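Probable ss-1,3-N-acetylglucosaminyltransferase (Staphylococcus aureus subsp. aureus N315, PDB 6H21) is a probable glycosyltransferase with a GT-A-type catalytic domain followed by a helical TarS-type linker domain, here modelled with manganese and uridine-diphosphate-N-acetylglucosamine. Local coordinates at residues R277-G282 with K317-I322. Residues are numbered along the deposited sequence; the frame is centred on the assembly and turned at random.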
ATOM      1  N   ARG C 277     -15.684  -9.554 -13.272  1.00 30.24           N
ATOM      2  CA  ARG C 277     -16.135 -10.901 -12.940  1.00 30.68           C
ATOM      3  C   ARG C 277     -14.941 -11.774 -12.515  1.00 30.05           C
ATOM      4  O   ARG C 277     -15.044 -12.543 -11.550  1.00 30.09           O
ATOM      5  CB  ARG C 277     -16.886 -11.520 -14.126  1.00 31.49           C
ATOM      6  CG  ARG C 277     -17.317 -12.963 -13.908  1.00 32.51           C
ATOM      7  CD  ARG C 277     -16.353 -13.948 -14.532  1.00 33.30           C
ATOM      8  NE  ARG C 277     -16.447 -15.237 -13.854  1.00 35.05           N
ATOM      9  CZ  ARG C 277     -15.423 -16.062 -13.660  1.00 35.65           C
ATOM     10  NH1 ARG C 277     -15.601 -17.142 -12.914  1.00 37.66           N
ATOM     11  NH2 ARG C 277     -14.230 -15.794 -14.187  1.00 35.01           N
ATOM     12  N   LEU C 278     -13.824 -11.671 -13.237  1.00 29.46           N
ATOM     13  CA  LEU C 278     -12.645 -12.492 -12.972  1.00 29.51           C
ATOM     14  C   LEU C 278     -12.057 -12.185 -11.581  1.00 29.76           C
ATOM     15  O   LEU C 278     -11.694 -13.081 -10.800  1.00 29.74           O
ATOM     16  CB  LEU C 278     -11.626 -12.235 -14.084  1.00 29.14           C
ATOM     17  CG  LEU C 278     -10.323 -13.012 -13.989  1.00 29.16           C
ATOM     18  CD1 LEU C 278     -10.581 -14.495 -14.110  1.00 29.58           C
ATOM     19  CD2 LEU C 278      -9.344 -12.565 -15.057  1.00 29.07           C
ATOM     20  N   LEU C 279     -11.943 -10.900 -11.271  1.00 30.05           N
ATOM     21  CA  LEU C 279     -11.438 -10.455  -9.971  1.00 30.52           C
ATOM     22  C   LEU C 279     -12.391 -10.856  -8.837  1.00 31.69           C
ATOM     23  O   LEU C 279     -11.924 -11.118  -7.738  1.00 32.20           O
ATOM     24  CB  LEU C 279     -11.231  -8.939 -10.016  1.00 30.48           C
ATOM     25  CG  LEU C 279     -10.038  -8.496 -10.861  1.00 29.94           C
ATOM     26  CD1 LEU C 279      -9.988  -6.986 -10.978  1.00 30.06           C
ATOM     27  CD2 LEU C 279      -8.734  -9.031 -10.279  1.00 29.93           C
ATOM     28  N   ARG C 280     -13.696 -10.951  -9.121  1.00 32.70           N
ATOM     29  CA  ARG C 280     -14.728 -11.276  -8.113  1.00 34.49           C
ATOM     30  C   ARG C 280     -14.852 -12.787  -7.858  1.00 34.40           C
ATOM     31  O   ARG C 280     -15.123 -13.188  -6.721  1.00 34.60           O
ATOM     32  CB  ARG C 280     -16.091 -10.727  -8.530  1.00 36.19           C
ATOM     33  CG  ARG C 280     -16.326  -9.291  -8.091  1.00 38.41           C
ATOM     34  CD  ARG C 280     -17.727  -8.796  -8.394  1.00 41.09           C
ATOM     35  NE  ARG C 280     -17.785  -7.382  -8.064  1.00 44.37           N
ATOM     36  CZ  ARG C 280     -18.557  -6.480  -8.666  1.00 47.46           C
ATOM     37  NH1 ARG C 280     -19.259  -6.815  -9.742  1.00 48.52           N
ATOM     38  NH2 ARG C 280     -18.624  -5.253  -8.175  1.00 46.69           N
ATOM     39  N   HIS C 281     -14.658 -13.615  -8.893  1.00 33.71           N
ATOM     40  CA  HIS C 281     -14.977 -15.053  -8.784  1.00 34.59           C
ATOM     41  C   HIS C 281     -13.910 -15.946  -9.424  1.00 34.21           C
ATOM     42  O   HIS C 281     -14.115 -17.145  -9.486  1.00 35.12           O
ATOM     43  CB  HIS C 281     -16.352 -15.333  -9.403  1.00 35.17           C
ATOM     44  CG  HIS C 281     -17.469 -14.683  -8.662  1.00 36.10           C
ATOM     45  ND1 HIS C 281     -17.737 -14.966  -7.331  1.00 37.94           N
ATOM     46  CD2 HIS C 281     -18.357 -13.739  -9.027  1.00 36.67           C
ATOM     47  CE1 HIS C 281     -18.744 -14.226  -6.914  1.00 38.17           C
ATOM     48  NE2 HIS C 281     -19.152 -13.477  -7.940  1.00 37.81           N
ATOM     49  N   GLY C 282     -12.799 -15.376  -9.907  1.00 33.55           N
ATOM     50  CA  GLY C 282     -11.751 -16.155 -10.546  1.00 33.52           C
ATOM     51  C   GLY C 282     -11.144 -17.224  -9.642  1.00 34.27           C
ATOM     52  O   GLY C 282     -11.234 -17.180  -8.400  1.00 33.64           O
ATOM     53  N   LYS C 317     -11.090   1.315 -17.310  1.00 33.09           N
ATOM     54  CA  LYS C 317     -12.041   2.283 -16.778  1.00 34.22           C
ATOM     55  C   LYS C 317     -13.418   1.644 -16.579  1.00 34.77           C
ATOM     56  O   LYS C 317     -14.234   2.209 -15.888  1.00 35.52           O
ATOM     57  CB  LYS C 317     -12.167   3.503 -17.693  1.00 35.69           C
ATOM     58  CG  LYS C 317     -12.714   3.266 -19.097  1.00 37.15           C
ATOM     59  CD  LYS C 317     -12.751   4.563 -19.891  1.00 38.96           C
ATOM     60  CE  LYS C 317     -13.115   4.398 -21.345  1.00 40.77           C
ATOM     61  NZ  LYS C 317     -11.974   3.853 -22.121  1.00 41.75           N
ATOM     62  N   TYR C 318     -13.674   0.475 -17.185  1.00 34.14           N
ATOM     63  CA  TYR C 318     -14.959  -0.176 -17.045  1.00 34.35           C
ATOM     64  C   TYR C 318     -14.958  -1.174 -15.881  1.00 33.53           C
ATOM     65  O   TYR C 318     -15.962  -1.772 -15.617  1.00 33.83           O
ATOM     66  CB  TYR C 318     -15.353  -0.836 -18.367  1.00 34.98           C
ATOM     67  CG  TYR C 318     -15.635   0.170 -19.449  1.00 36.09           C
ATOM     68  CD1 TYR C 318     -16.766   0.972 -19.397  1.00 37.36           C
ATOM     69  CD2 TYR C 318     -14.752   0.352 -20.500  1.00 36.33           C
ATOM     70  CE1 TYR C 318     -17.034   1.913 -20.381  1.00 38.41           C
ATOM     71  CE2 TYR C 318     -14.999   1.290 -21.487  1.00 37.23           C
ATOM     72  CZ  TYR C 318     -16.141   2.075 -21.427  1.00 38.55           C
ATOM     73  OH  TYR C 318     -16.392   2.988 -22.410  1.00 39.64           O
ATOM     74  N   VAL C 319     -13.839  -1.326 -15.175  1.00 32.37           N
ATOM     75  CA  VAL C 319     -13.756  -2.256 -14.055  1.00 31.90           C
ATOM     76  C   VAL C 319     -14.303  -1.551 -12.809  1.00 32.91           C
ATOM     77  O   VAL C 319     -14.023  -0.364 -12.617  1.00 33.26           O
ATOM     78  CB  VAL C 319     -12.296  -2.693 -13.849  1.00 30.88           C
ATOM     79  CG1 VAL C 319     -12.105  -3.483 -12.572  1.00 30.65           C
ATOM     80  CG2 VAL C 319     -11.776  -3.445 -15.063  1.00 30.47           C
ATOM     81  N   THR C 320     -15.044  -2.269 -11.957  1.00 33.26           N
ATOM     82  CA  THR C 320     -15.545  -1.683 -10.729  1.00 34.62           C
ATOM     83  C   THR C 320     -14.366  -1.072  -9.945  1.00 34.78           C
ATOM     84  O   THR C 320     -13.341  -1.710  -9.751  1.00 33.37           O
ATOM     85  CB  THR C 320     -16.387  -2.694  -9.944  1.00 35.04           C
ATOM     86  OG1 THR C 320     -17.418  -3.141 -10.830  1.00 35.67           O
ATOM     87  CG2 THR C 320     -17.043  -2.089  -8.716  1.00 36.15           C
ATOM     88  N   GLN C 321     -14.534   0.174  -9.490  1.00 36.19           N
ATOM     89  CA  GLN C 321     -13.363   0.988  -9.149  1.00 37.48           C
ATOM     90  C   GLN C 321     -12.693   0.506  -7.853  1.00 35.82           C
ATOM     91  O   GLN C 321     -11.521   0.734  -7.703  1.00 34.93           O
ATOM     92  CB  GLN C 321     -13.675   2.491  -9.124  1.00 41.05           C
ATOM     93  CG  GLN C 321     -13.500   3.172 -10.487  1.00 43.74           C
ATOM     94  CD  GLN C 321     -12.297   2.736 -11.307  1.00 45.72           C
ATOM     95  OE1 GLN C 321     -11.169   3.176 -11.076  1.00 51.80           O
ATOM     96  NE2 GLN C 321     -12.512   1.865 -12.289  1.00 46.16           N
ATOM     97  N   ILE C 322     -13.397  -0.190  -6.960  1.00 36.02           N
ATOM     98  CA  ILE C 322     -12.716  -0.772  -5.801  1.00 36.19           C
ATOM     99  C   ILE C 322     -11.537  -1.652  -6.255  1.00 34.00           C
ATOM    100  O   ILE C 322     -10.640  -1.891  -5.469  1.00 33.15           O
ATOM    101  CB  ILE C 322     -13.651  -1.583  -4.882  1.00 37.82           C
ATOM    102  CG1 ILE C 322     -14.405  -2.673  -5.640  1.00 38.50           C
ATOM    103  CG2 ILE C 322     -14.589  -0.677  -4.113  1.00 40.12           C
ATOM    104  CD1 ILE C 322     -15.079  -3.684  -4.737  1.00 39.97           C
TER
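Leu279 and Arg280, neighbours near the C-terminal end of helix 264-281, reach side by side to the loop residues Val319 and Thr320. The CB of Leu279 is directed at the loop, and its methyl CD1 lies 4.4 Å from CG1 of Val319, a light apolar touch between two buried residues. The chain of Arg280, extended from CG to NE, carries the guanidinium across to Thr320, and the two side chains cross at about a right angle. NH2 of Arg280 lies 3.6 Å from both CG2 and OG1 of Thr320, close packing rather than a hydrogen bond, with the methyl oblique to the guanidinium. CG2 of Thr320 stands anti to its backbone N (chi1 of OG1 -56°), which leaves both branches equally near NH2. NH1 of the same guanidinium is hydrogen-bonded to Tyr170 OH. Within the loop, Gln321 NE2 makes a weak, bent hydrogen bond to Val319 O (2.7 Å, 128°). This small contact, joined by a hydrogen bond from Thr320 N to Thr276 OG1, sets the loop between helices 294-308 and 324-332 against helix 264-281; Ile330 and Leu327 of helix 324-332 touch Leu279 and Val319 respectively, while helix 242-256 packs against Leu278.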